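Long-range contacts in cobalamin biosynthesis protein CobN (Mycobacterium tuberculosis, PDB 7C6O), which forms the large, catalytic subunit of cobaltochelatase, the enzyme that inserts cobalt into the corrin ring during cobalamin biosynthesis: residues Gln696-Leu701 with Arg1120-Asn1125; Leu716-Leu721 with Pro734-Ala739; Arg724-Gly729 with Arg830-Val835; Asn1060-Glu1065 with Gly1098-Pro1103. All coordinates share one frame; numbering follows the deposited sequence. Where two conformers were deposited one is given.

Contact 1: Gln696-Leu701 with Arg1120-Asn1125; sequences QIRDGL and RARVVN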
loop_
_atom_site.group_PDB
_atom_site.type_symbol
_atom_site.label_atom_id
_atom_site.label_comp_id
_atom_site.label_asym_id
_atom_site.label_seq_id
_atom_site.Cartn_x
_atom_site.Cartn_y
_atom_site.Cartn_z
ATOM N N GLN A 696 2.228 9.409 22.834
ATOM C CA GLN A 696 1.172 8.406 22.828
ATOM C C GLN A 696 1.766 7.030 22.558
ATOM O O GLN A 696 2.577 6.863 21.642
ATOM C CB GLN A 696 0.122 8.743 21.769
ATOM C CG GLN A 696 -0.679 10.001 22.057
ATOM C CD GLN A 696 -1.670 9.811 23.189
ATOM O OE1 GLN A 696 -1.987 10.751 23.917
ATOM N NE2 GLN A 696 -2.172 8.592 23.333
ATOM N N ILE A 697 1.362 6.043 23.357
ATOM C CA ILE A 697 1.743 4.654 23.143
ATOM C C ILE A 697 0.478 3.811 23.193
ATOM O O ILE A 697 -0.566 4.245 23.685
ATOM C CB ILE A 697 2.763 4.141 24.181
ATOM C CG1 ILE A 697 2.150 4.174 25.582
ATOM C CG2 ILE A 697 4.046 4.958 24.131
ATOM C CD1 ILE A 697 3.024 3.543 26.648
ATOM N N ARG A 698 0.567 2.594 22.669
ATOM C CA ARG A 698 -0.603 1.731 22.707
ATOM C C ARG A 698 -0.853 1.246 24.129
ATOM O O ARG A 698 0.080 0.983 24.893
ATOM C CB ARG A 698 -0.452 0.556 21.744
ATOM C CG ARG A 698 0.646 -0.435 22.056
ATOM C CD ARG A 698 0.660 -1.491 20.961
ATOM N NE ARG A 698 1.755 -2.450 21.071
ATOM C CZ ARG A 698 3.006 -2.195 20.700
ATOM N NH1 ARG A 698 3.323 -0.999 20.222
ATOM N NH2 ARG A 698 3.940 -3.131 20.816
ATOM N N ASP A 699 -2.131 1.158 24.484
ATOM C CA ASP A 699 -2.607 0.827 25.821
ATOM C C ASP A 699 -3.476 -0.422 25.771
ATOM O O ASP A 699 -4.455 -0.563 26.510
ATOM C CB ASP A 699 -3.359 2.008 26.428
ATOM C CG ASP A 699 -3.569 1.859 27.918
ATOM O OD1 ASP A 699 -2.625 1.419 28.607
ATOM O OD2 ASP A 699 -4.674 2.184 28.397
ATOM N N GLY A 700 -3.114 -1.342 24.892
ATOM C CA GLY A 700 -3.855 -2.551 24.621
ATOM C C GLY A 700 -3.755 -2.886 23.149
ATOM O O GLY A 700 -2.964 -2.301 22.409
ATOM N N LEU A 701 -4.564 -3.851 22.724
ATOM C CA LEU A 701 -4.644 -4.239 21.325
ATOM C C LEU A 701 -6.094 -4.159 20.880
ATOM O O LEU A 701 -7.013 -4.329 21.683
ATOM C CB LEU A 701 -4.101 -5.654 21.095
ATOM C CG LEU A 701 -2.638 -5.886 21.480
ATOM C CD1 LEU A 701 -2.271 -7.353 21.333
ATOM C CD2 LEU A 701 -1.731 -5.018 20.628
ATOM N N ARG A 1120 12.301 3.342 27.106
ATOM C CA ARG A 1120 11.735 3.800 28.370
ATOM C C ARG A 1120 10.249 4.121 28.253
ATOM O O ARG A 1120 9.479 3.815 29.168
ATOM C CB ARG A 1120 12.500 5.018 28.881
ATOM C CG ARG A 1120 13.937 4.730 29.273
ATOM C CD ARG A 1120 14.428 5.809 30.207
ATOM N NE ARG A 1120 15.870 5.776 30.427
ATOM C CZ ARG A 1120 16.458 5.190 31.463
ATOM N NH1 ARG A 1120 15.731 4.568 32.382
ATOM N NH2 ARG A 1120 17.779 5.230 31.578
ATOM N N ALA A 1121 9.822 4.739 27.146
ATOM C CA ALA A 1121 8.424 5.136 27.031
ATOM C C ALA A 1121 7.493 3.965 26.744
ATOM O O ALA A 1121 6.292 4.067 27.023
ATOM C CB ALA A 1121 8.254 6.202 25.941
ATOM N N ARG A 1122 8.006 2.858 26.207
ATOM C CA ARG A 1122 7.124 1.772 25.801
ATOM C C ARG A 1122 7.640 0.407 26.244
ATOM O O ARG A 1122 6.924 -0.331 26.927
ATOM C CB ARG A 1122 6.926 1.801 24.281
ATOM C CG ARG A 1122 5.668 1.087 23.789
ATOM C CD ARG A 1122 5.946 -0.361 23.427
ATOM N NE ARG A 1122 6.859 -0.477 22.292
ATOM C CZ ARG A 1122 7.431 -1.613 21.908
ATOM N NH1 ARG A 1122 7.191 -2.736 22.576
ATOM N NH2 ARG A 1122 8.250 -1.626 20.862
ATOM N N VAL A 1123 8.881 0.074 25.871
ATOM C CA VAL A 1123 9.368 -1.302 25.984
ATOM C C VAL A 1123 9.281 -1.800 27.424
ATOM O O VAL A 1123 8.745 -2.883 27.690
ATOM C CB VAL A 1123 10.802 -1.413 25.437
ATOM C CG1 VAL A 1123 11.363 -2.803 25.692
ATOM C CG2 VAL A 1123 10.826 -1.098 23.944
ATOM N N VAL A 1124 9.804 -1.027 28.371
ATOM C CA VAL A 1124 9.765 -1.406 29.779
ATOM C C VAL A 1124 8.839 -0.492 30.580
ATOM O O VAL A 1124 8.944 -0.417 31.806
ATOM C CB VAL A 1124 11.175 -1.449 30.393
ATOM C CG1 VAL A 1124 12.004 -2.542 29.736
ATOM C CG2 VAL A 1124 11.861 -0.101 30.262
ATOM N N ASN A 1125 7.938 0.205 29.904
ATOM C CA ASN A 1125 6.928 1.006 30.581
ATOM C C ASN A 1125 5.920 0.076 31.242
ATOM O O ASN A 1125 5.260 -0.701 30.539
ATOM C CB ASN A 1125 6.239 1.931 29.578
ATOM C CG ASN A 1125 5.333 2.950 30.239
ATOM O OD1 ASN A 1125 4.761 2.702 31.299
ATOM N ND2 ASN A 1125 5.198 4.111 29.607
#
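I697 supplies the apolar part of the contact. With CG1 set between the backbone N and the carbonyl carbon (chi1 63°) and the chain extended beyond it, its CD1 reaches the last turns of helix 1111-1123 and stops 3.3 Å from the carbonyl O of A1121. The same methyl lies 3.7 Å from ND2 of N1125, and I697 CG2 packs more loosely on CG of R1122, 4.2 Å away. The methyl thus covers a polar pair that is already joined: N1125 ND2 donates to A1121 O over 2.8 Å, coming from well above the carbonyl plane. A620 O is a further acceptor for this amide group, while N1125 OD1 caps the N of R1127 at the start of the next helix. No hydrogen bond links the two segments directly.

The charged part is a meeting of two guanidinium groups. In the conformer described, R698 NH2 lies over one face of the R1122 group, 3.7 Å from NH1 and toward the rim, with the two planes turned 39° apart; V1123 CG2 covers the opposite face. R1122 gets there by bending at chi2 and chi3, whereas R698 runs straight from CG to NE. Aspartates hold the pair together: D1070 forms salt bridges with both arginines and D1067 with R1122, so the like charges are probably well compensated. W1128 adds a cation-pi contact to R1122. Here a short strand, paired antiparallel with strand 617-619 in a two-stranded sheet, packs on a helix C-terminus where the chain turns, through N-cap N1125, into helix 1126-1132.

Contact 2: Leu716-Leu721 with Pro734-Ala739; sequences LVLAIL and PGLRQA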
loop_
_atom_site.group_PDB
_atom_site.type_symbol
_atom_site.label_atom_id
_atom_site.label_comp_id
_atom_site.label_asym_id
_atom_site.label_seq_id
_atom_site.Cartn_x
_atom_site.Cartn_y
_atom_site.Cartn_z
ATOM N N LEU A 716 -8.386 7.675 23.794
ATOM C CA LEU A 716 -8.244 7.659 22.342
ATOM C C LEU A 716 -8.718 8.969 21.726
ATOM O O LEU A 716 -8.050 9.524 20.844
ATOM C CB LEU A 716 -9.006 6.472 21.757
ATOM C CG LEU A 716 -8.887 6.254 20.248
ATOM C CD1 LEU A 716 -7.429 6.190 19.827
ATOM C CD2 LEU A 716 -9.615 4.983 19.847
ATOM N N VAL A 717 -9.863 9.487 22.181
ATOM C CA VAL A 717 -10.346 10.768 21.673
ATOM C C VAL A 717 -9.347 11.876 21.986
ATOM O O VAL A 717 -9.053 12.723 21.133
ATOM C CB VAL A 717 -11.741 11.083 22.244
ATOM C CG1 VAL A 717 -12.121 12.525 21.945
ATOM C CG2 VAL A 717 -12.775 10.132 21.657
ATOM N N LEU A 718 -8.805 11.884 23.208
ATOM C CA LEU A 718 -7.780 12.863 23.564
ATOM C C LEU A 718 -6.596 12.801 22.608
ATOM O O LEU A 718 -6.087 13.840 22.169
ATOM C CB LEU A 718 -7.306 12.635 24.999
ATOM C CG LEU A 718 -7.972 13.418 26.128
ATOM C CD1 LEU A 718 -7.425 12.950 27.467
ATOM C CD2 LEU A 718 -7.743 14.910 25.943
ATOM N N ALA A 719 -6.138 11.590 22.277
ATOM C CA ALA A 719 -5.010 11.454 21.361
ATOM C C ALA A 719 -5.364 11.966 19.970
ATOM O O ALA A 719 -4.548 12.627 19.316
ATOM C CB ALA A 719 -4.557 9.997 21.296
ATOM N N ILE A 720 -6.579 11.673 19.503
ATOM C CA ILE A 720 -6.997 12.126 18.179
ATOM C C ILE A 720 -7.067 13.648 18.133
ATOM O O ILE A 720 -6.623 14.276 17.163
ATOM C CB ILE A 720 -8.344 11.481 17.801
ATOM C CG1 ILE A 720 -8.158 9.979 17.553
ATOM C CG2 ILE A 720 -8.951 12.166 16.584
ATOM C CD1 ILE A 720 -9.454 9.208 17.435
ATOM N N LEU A 721 -7.608 14.264 19.184
ATOM C CA LEU A 721 -7.806 15.708 19.212
ATOM C C LEU A 721 -6.520 16.494 19.421
ATOM O O LEU A 721 -6.534 17.718 19.250
ATOM C CB LEU A 721 -8.800 16.083 20.313
ATOM C CG LEU A 721 -10.241 15.608 20.134
ATOM C CD1 LEU A 721 -11.089 16.048 21.319
ATOM C CD2 LEU A 721 -10.810 16.136 18.825
ATOM N N PRO A 734 -8.129 23.358 15.281
ATOM C CA PRO A 734 -6.781 23.182 15.828
ATOM C C PRO A 734 -6.741 21.984 16.770
ATOM O O PRO A 734 -7.754 21.345 17.049
ATOM C CB PRO A 734 -6.548 24.492 16.582
ATOM C CG PRO A 734 -7.911 24.858 17.075
ATOM C CD PRO A 734 -8.888 24.388 16.015
ATOM N N GLY A 735 -5.541 21.686 17.260
ATOM C CA GLY A 735 -5.416 20.725 18.336
ATOM C C GLY A 735 -6.071 21.236 19.606
ATOM O O GLY A 735 -6.168 22.441 19.842
ATOM N N LEU A 736 -6.539 20.298 20.431
ATOM C CA LEU A 736 -7.231 20.676 21.658
ATOM C C LEU A 736 -6.315 21.469 22.584
ATOM O O LEU A 736 -6.714 22.499 23.139
ATOM C CB LEU A 736 -7.758 19.432 22.370
ATOM C CG LEU A 736 -9.121 19.510 23.067
ATOM C CD1 LEU A 736 -9.143 18.554 24.237
ATOM C CD2 LEU A 736 -9.495 20.921 23.510
ATOM N N ARG A 737 -5.077 21.003 22.763
ATOM C CA ARG A 737 -4.150 21.716 23.635
ATOM C C ARG A 737 -3.633 22.989 22.976
ATOM O O ARG A 737 -3.252 23.934 23.676
ATOM C CB ARG A 737 -2.997 20.794 24.037
ATOM C CG ARG A 737 -3.475 19.480 24.647
ATOM C CD ARG A 737 -2.354 18.702 25.328
ATOM N NE ARG A 737 -1.192 18.513 24.465
ATOM C CZ ARG A 737 -0.208 17.655 24.717
ATOM N NH1 ARG A 737 -0.248 16.890 25.803
ATOM N NH2 ARG A 737 0.815 17.557 23.881
ATOM N N GLN A 738 -3.617 23.036 21.642
ATOM C CA GLN A 738 -3.332 24.287 20.945
ATOM C C GLN A 738 -4.397 25.333 21.251
ATOM O O GLN A 738 -4.082 26.477 21.600
ATOM C CB GLN A 738 -3.243 24.046 19.438
ATOM C CG GLN A 738 -1.893 23.559 18.950
ATOM C CD GLN A 738 -1.874 23.326 17.451
ATOM O OE1 GLN A 738 -2.924 23.187 16.820
ATOM N NE2 GLN A 738 -0.678 23.284 16.872
ATOM N N ALA A 739 -5.671 24.952 21.120
ATOM C CA ALA A 739 -6.763 25.857 21.457
ATOM C C ALA A 739 -6.743 26.251 22.926
ATOM O O ALA A 739 -7.339 27.271 23.292
ATOM C CB ALA A 739 -8.107 25.216 21.107
HETATM O O HOH W 1 -8.518 18.558 17.326
#
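P734 meets L721 through water rather than through its ring, whose CB points away from the helix. Water 1 lies 2.9 Å from both P734 O and L721 O, two carbonyl oxygens 4.4 Å apart, and can donate to either, though other acceptors nearby compete for its protons.

G735 follows, its CA 3.3 Å from L721 O in a CA-H...O contact. Its own N-H is turned elsewhere, to Q738 OE1 at 3.0 Å, a side chain three residues on that closes the first turn of the short, weakly bonded helix 736-739.

L736 makes the direct bond: its N donates to L721 O over 2.8 Å, with an N-H...O angle of 159° and the donor tilted 31° from the carbonyl plane. Its side chain points at the helix as well. CB lies 4.1 Å from L721 CB, and CD1 comes within 4.3 Å of L718 CD2, one turn earlier on helix 710-722. L721 keeps its CG beside the backbone N (chi1 -66°), which carries the rest of that side chain on toward A793 of helix 784-801. L736 and L718 share a second neighbour in V764 of helix 750-769.

R737 turns from the contact to salt bridges with D694, E744 and E757.

L721 lies at the C-terminal end of helix 710-722, where its carbonyl lacks the next turn to bond to. The N-H of L736 and the CA-H of G735 take up that oxygen instead, and the water can join in, so the returning chain is fixed by main-chain polarity, with leucine packing beside it.

Contact 3: Arg724-Gly729 with Arg830-Val835; sequences RQLFGG and RGLVNV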
loop_
_atom_site.group_PDB
_atom_site.type_symbol
_atom_site.label_atom_id
_atom_site.label_comp_id
_atom_site.label_asym_id
_atom_site.label_seq_id
_atom_site.Cartn_x
_atom_site.Cartn_y
_atom_site.Cartn_z
ATOM N N ARG A 724 -3.497 18.968 14.979
ATOM C CA ARG A 724 -4.236 19.888 14.128
ATOM C C ARG A 724 -4.956 19.085 13.048
ATOM O O ARG A 724 -4.377 18.179 12.437
ATOM C CB ARG A 724 -3.296 20.939 13.527
ATOM C CG ARG A 724 -3.005 20.809 12.036
ATOM C CD ARG A 724 -1.790 19.933 11.761
ATOM N NE ARG A 724 -1.651 19.644 10.335
ATOM C CZ ARG A 724 -1.940 18.473 9.776
ATOM N NH1 ARG A 724 -2.370 17.466 10.524
ATOM N NH2 ARG A 724 -1.790 18.306 8.469
ATOM N N GLN A 725 -6.229 19.394 12.834
ATOM C CA GLN A 725 -7.064 18.575 11.969
ATOM C C GLN A 725 -6.979 19.033 10.520
ATOM O O GLN A 725 -7.208 20.209 10.218
ATOM C CB GLN A 725 -8.519 18.607 12.443
ATOM C CG GLN A 725 -8.722 18.133 13.875
ATOM C CD GLN A 725 -8.303 16.688 14.087
ATOM O OE1 GLN A 725 -8.234 15.898 13.140
ATOM N NE2 GLN A 725 -8.017 16.336 15.335
ATOM N N LEU A 726 -6.637 18.102 9.635
ATOM C CA LEU A 726 -6.874 18.260 8.205
ATOM C C LEU A 726 -8.219 17.610 7.909
ATOM O O LEU A 726 -8.339 16.381 7.921
ATOM C CB LEU A 726 -5.754 17.626 7.384
ATOM C CG LEU A 726 -5.879 17.742 5.863
ATOM C CD1 LEU A 726 -5.823 19.199 5.419
ATOM C CD2 LEU A 726 -4.795 16.932 5.175
ATOM N N PHE A 727 -9.237 18.433 7.679
ATOM C CA PHE A 727 -10.597 17.942 7.514
ATOM C C PHE A 727 -11.260 18.713 6.386
ATOM O O PHE A 727 -11.223 19.947 6.371
ATOM C CB PHE A 727 -11.398 18.087 8.814
ATOM C CG PHE A 727 -12.703 17.345 8.806
ATOM C CD1 PHE A 727 -12.749 15.998 9.127
ATOM C CD2 PHE A 727 -13.882 17.993 8.481
ATOM C CE1 PHE A 727 -13.949 15.310 9.121
ATOM C CE2 PHE A 727 -15.085 17.311 8.473
ATOM C CZ PHE A 727 -15.119 15.969 8.795
ATOM N N GLY A 728 -11.862 17.987 5.447
ATOM C CA GLY A 728 -12.391 18.627 4.256
ATOM C C GLY A 728 -11.347 19.387 3.473
ATOM O O GLY A 728 -11.673 20.377 2.810
ATOM N N GLY A 729 -10.090 18.953 3.541
ATOM C CA GLY A 729 -9.010 19.647 2.871
ATOM C C GLY A 729 -8.603 20.962 3.492
ATOM O O GLY A 729 -7.831 21.702 2.876
ATOM N N ARG A 830 -2.904 11.512 13.204
ATOM C CA ARG A 830 -2.170 12.528 12.463
ATOM C C ARG A 830 -3.115 13.553 11.835
ATOM O O ARG A 830 -2.848 14.074 10.750
ATOM C CB ARG A 830 -1.292 11.874 11.396
ATOM C CG ARG A 830 -0.048 12.668 11.006
ATOM C CD ARG A 830 0.745 11.915 9.944
ATOM N NE ARG A 830 2.066 12.484 9.688
ATOM C CZ ARG A 830 2.371 13.235 8.633
ATOM N NH1 ARG A 830 1.444 13.525 7.728
ATOM N NH2 ARG A 830 3.605 13.699 8.481
ATOM N N GLY A 831 -4.224 13.845 12.511
ATOM C CA GLY A 831 -5.154 14.849 12.029
ATOM C C GLY A 831 -5.958 14.431 10.819
ATOM O O GLY A 831 -6.347 15.285 10.017
ATOM N N LEU A 832 -6.221 13.136 10.667
ATOM C CA LEU A 832 -6.909 12.593 9.495
ATOM C C LEU A 832 -8.131 11.807 9.968
ATOM O O LEU A 832 -8.168 10.574 9.884
ATOM C CB LEU A 832 -5.951 11.709 8.668
ATOM C CG LEU A 832 -4.623 12.346 8.256
ATOM C CD1 LEU A 832 -3.688 11.306 7.652
ATOM C CD2 LEU A 832 -4.850 13.486 7.277
ATOM N N VAL A 833 -9.143 12.527 10.459
ATOM C CA VAL A 833 -10.295 11.863 11.058
ATOM C C VAL A 833 -11.119 11.115 10.009
ATOM O O VAL A 833 -11.784 10.122 10.331
ATOM C CB VAL A 833 -11.133 12.894 11.844
ATOM C CG1 VAL A 833 -12.524 12.360 12.176
ATOM C CG2 VAL A 833 -10.412 13.276 13.133
ATOM N N ASN A 834 -11.064 11.531 8.739
ATOM C CA ASN A 834 -11.911 10.856 7.758
ATOM C C ASN A 834 -11.417 9.455 7.388
ATOM O O ASN A 834 -12.062 8.803 6.559
ATOM C CB ASN A 834 -12.075 11.721 6.498
ATOM C CG ASN A 834 -10.842 11.732 5.607
ATOM O OD1 ASN A 834 -9.733 11.431 6.041
ATOM N ND2 ASN A 834 -11.038 12.107 4.348
ATOM N N VAL A 835 -10.319 8.962 7.973
ATOM C CA VAL A 835 -10.005 7.543 7.824
ATOM C C VAL A 835 -10.969 6.699 8.643
ATOM O O VAL A 835 -11.087 5.488 8.415
ATOM C CB VAL A 835 -8.545 7.228 8.210
ATOM C CG1 VAL A 835 -7.580 8.121 7.439
ATOM C CG2 VAL A 835 -8.334 7.346 9.722
HETATM O O HOH W 2 -9.300 15.427 10.689
HETATM O O HOH W 3 -9.969 14.128 7.636
#
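L726 N donates to the carbonyl O of G831 over 2.9 Å, in the carbonyl plane and on a lone pair: the only direct hydrogen bond across the contact that is not weak. A weak and tentative one accompanies it, R724 NH1 to R830 O at 3.4 Å in one of the arginine's two conformers; this oxygen sits at the edge of the guanidinium, in its plane, and a bend at chi2 (-90°) swings the side chain back to it.

Two waters extend the polar seam. Water 2 accepts from V833 N and is placed to donate to Q725 OE1 (2.7 Å) and L726 O, with more acceptors in reach than protons. Water 3 runs from N834 N to the same L726 O. Q725 also spans to the preceding helix 710-722, its NE2 bonded to I720 O.

Neither segment is regular apart from a 3-10 turn at 833-835; the contact is loop on loop, joining the link between helices 710-722 and 736-739 to the long connection ahead of helix 853-874. The CA atoms of the two segments are nearest at Q725 and G831, 4.2 Å apart. G831, with positive phi, brings its CA to within 3.4 Å of R724 O in a CA-H...O contact. That oxygen is buried with no conventional hydrogen-bond partner.

L726 and L832 lie side by side, CD2 to CD2 at 4.0 Å. V833 CG2 also rests against the amide oxygen Q725 OE1, 3.4 Å away, and V833 CB lies 4.4 Å from CD1 of F727, whose ring meets F792 of helix 784-801 edge-to-face.

Contact 4: Asn1060-Glu1065 with Gly1098-Pro1103; sequences NTDTRE and GDNTRP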
loop_
_atom_site.group_PDB
_atom_site.type_symbol
_atom_site.label_atom_id
_atom_site.label_comp_id
_atom_site.label_asym_id
_atom_site.label_seq_id
_atom_site.Cartn_x
_atom_site.Cartn_y
_atom_site.Cartn_z
ATOM N N ASN A 1060 12.408 7.773 8.516
ATOM C CA ASN A 1060 11.408 8.631 9.128
ATOM C C ASN A 1060 10.327 7.796 9.802
ATOM O O ASN A 1060 9.914 6.757 9.280
ATOM C CB ASN A 1060 10.798 9.571 8.090
ATOM C CG ASN A 1060 11.817 10.552 7.535
ATOM O OD1 ASN A 1060 12.721 10.990 8.249
ATOM N ND2 ASN A 1060 11.682 10.893 6.261
ATOM N N THR A 1061 9.901 8.243 10.983
ATOM C CA THR A 1061 8.808 7.632 11.734
ATOM C C THR A 1061 7.615 8.568 11.615
ATOM O O THR A 1061 7.613 9.655 12.200
ATOM C CB THR A 1061 9.192 7.409 13.195
ATOM O OG1 THR A 1061 9.538 8.664 13.796
ATOM C CG2 THR A 1061 10.377 6.470 13.292
ATOM N N ASP A 1062 6.600 8.146 10.865
ATOM C CA ASP A 1062 5.479 9.001 10.514
ATOM C C ASP A 1062 4.173 8.617 11.192
ATOM O O ASP A 1062 3.178 9.332 11.030
ATOM C CB ASP A 1062 5.281 8.992 8.992
ATOM C CG ASP A 1062 5.458 7.606 8.393
ATOM O OD1 ASP A 1062 5.254 6.603 9.109
ATOM O OD2 ASP A 1062 5.817 7.521 7.202
ATOM N N THR A 1063 4.134 7.506 11.923
ATOM C CA THR A 1063 2.905 7.074 12.574
ATOM C C THR A 1063 3.212 6.688 14.015
ATOM O O THR A 1063 4.292 6.173 14.317
ATOM C CB THR A 1063 2.239 5.913 11.796
ATOM O OG1 THR A 1063 0.818 6.109 11.755
ATOM C CG2 THR A 1063 2.541 4.563 12.425
ATOM N N ARG A 1064 2.268 6.978 14.911
ATOM C CA ARG A 1064 2.462 6.767 16.340
ATOM C C ARG A 1064 1.919 5.435 16.833
ATOM O O ARG A 1064 2.238 5.036 17.958
ATOM C CB ARG A 1064 1.807 7.903 17.137
ATOM C CG ARG A 1064 2.719 9.085 17.386
ATOM C CD ARG A 1064 3.746 8.773 18.466
ATOM N NE ARG A 1064 4.840 9.742 18.466
ATOM C CZ ARG A 1064 6.097 9.450 18.145
ATOM N NH1 ARG A 1064 6.428 8.210 17.813
ATOM N NH2 ARG A 1064 7.024 10.398 18.167
ATOM N N GLU A 1065 1.117 4.740 16.024
ATOM C CA GLU A 1065 0.514 3.482 16.450
ATOM C C GLU A 1065 1.550 2.397 16.723
ATOM O O GLU A 1065 1.273 1.473 17.496
ATOM C CB GLU A 1065 -0.480 2.999 15.394
ATOM C CG GLU A 1065 -1.736 3.862 15.269
ATOM C CD GLU A 1065 -1.554 5.083 14.373
ATOM O OE1 GLU A 1065 -0.403 5.421 14.018
ATOM O OE2 GLU A 1065 -2.575 5.709 14.025
ATOM N N GLY A 1098 14.044 10.704 11.503
ATOM C CA GLY A 1098 13.235 11.889 11.296
ATOM C C GLY A 1098 11.831 11.675 11.820
ATOM O O GLY A 1098 11.131 10.768 11.366
ATOM N N ASP A 1099 11.404 12.486 12.784
ATOM C CA ASP A 1099 10.099 12.323 13.419
ATOM C C ASP A 1099 9.105 13.237 12.711
ATOM O O ASP A 1099 9.060 14.442 12.969
ATOM C CB ASP A 1099 10.182 12.629 14.914
ATOM C CG ASP A 1099 8.890 12.310 15.657
ATOM O OD1 ASP A 1099 7.868 12.010 15.004
ATOM O OD2 ASP A 1099 8.899 12.359 16.907
ATOM N N ASN A 1100 8.298 12.660 11.820
ATOM C CA ASN A 1100 7.206 13.382 11.180
ATOM C C ASN A 1100 5.849 12.825 11.608
ATOM O O ASN A 1100 4.900 12.784 10.823
ATOM C CB ASN A 1100 7.351 13.385 9.656
ATOM C CG ASN A 1100 7.412 11.987 9.049
ATOM O OD1 ASN A 1100 7.895 11.040 9.667
ATOM N ND2 ASN A 1100 6.943 11.865 7.807
ATOM N N THR A 1101 5.745 12.391 12.868
ATOM C CA THR A 1101 4.435 12.064 13.424
ATOM C C THR A 1101 3.587 13.316 13.600
ATOM O O THR A 1101 2.353 13.240 13.560
ATOM C CB THR A 1101 4.581 11.342 14.767
ATOM O OG1 THR A 1101 5.350 12.148 15.672
ATOM C CG2 THR A 1101 5.254 9.990 14.581
ATOM N N ARG A 1102 4.227 14.465 13.791
ATOM C CA ARG A 1102 3.549 15.755 13.914
ATOM C C ARG A 1102 4.105 16.687 12.848
ATOM O O ARG A 1102 5.209 17.237 13.017
ATOM C CB ARG A 1102 3.748 16.343 15.310
ATOM C CG ARG A 1102 3.157 15.488 16.424
ATOM C CD ARG A 1102 3.908 15.675 17.740
ATOM N NE ARG A 1102 3.925 17.067 18.182
ATOM C CZ ARG A 1102 4.489 17.484 19.312
ATOM N NH1 ARG A 1102 5.085 16.618 20.120
ATOM N NH2 ARG A 1102 4.457 18.769 19.636
ATOM N N PRO A 1103 3.396 16.885 11.735
ATOM C CA PRO A 1103 3.948 17.709 10.645
ATOM C C PRO A 1103 4.250 19.142 11.047
ATOM O O PRO A 1103 5.081 19.785 10.395
ATOM C CB PRO A 1103 2.852 17.652 9.572
ATOM C CG PRO A 1103 2.064 16.423 9.888
ATOM C CD PRO A 1103 2.099 16.286 11.379
HETATM O O HOH W 4 7.292 9.558 5.921
HETATM O O HOH W 5 4.101 12.199 18.268
#
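D1099 OD1 is gripped twice from its own segment, by T1101 OG1 (2.6 Å) and by T1101 N (3.0 Å), the latter closing an Asx turn. The other oxygen, OD2, crosses the contact in a salt bridge to R1064 NH2 at 3.0 Å, near the guanidinium plane; R1107 and R1109 share this oxygen. The Asx turn also fixes T1101, whose CG2 sits 3.7 Å above the centre of the R1064 guanidinium. Water 5 joins R1064 NE to T1101 OG1.

The main chains pair in parallel: T1061 N donates to G1098 O (2.8 Å) and N1100 N to T1061 O (3.1 Å), beyond which the strands end. N1060 OD1 lies 3.2 Å from G1098 CA, where there is no side chain, while N1060 ND2 is bonded to D897. N1100 packs its amide on D1062 CB and, in one conformer of D1062, water 4 links N1100 ND2 to D1062 OD2; D896 also takes a bond from ND2.

Strands 1056-1061 and 1094-1099 are joined by helix 1072-1089 in a beta-alpha-beta crossover within a mixed sheet. Helix 853-874 covers N1060 and N1100, helix 887-893 lies against D1062, and strand 1107-1110 continues the sheet beyond D1099.

All four contacts are largely buried, and none is a surface patch, though contact 3 has the most partly exposed residues and contact 4 lies nearest the middle of the chain. Contact 4 alone pairs neighbouring strands of a sheet; contact 1 sets a strand against a helix end, contact 2 a helix end against a short helix, and contact 3 loop against loop. Charge is concentrated in contacts 1 and 4, whereas contacts 2 and 3 rely on main-chain bonds, water and aliphatic packing. Contacts 2 and 3 flank the end of helix 710-722 and meet through I720 and Q725. R830 ties contact 3 to N1100 of contact 4, and Q696 touches both A719 and R1064.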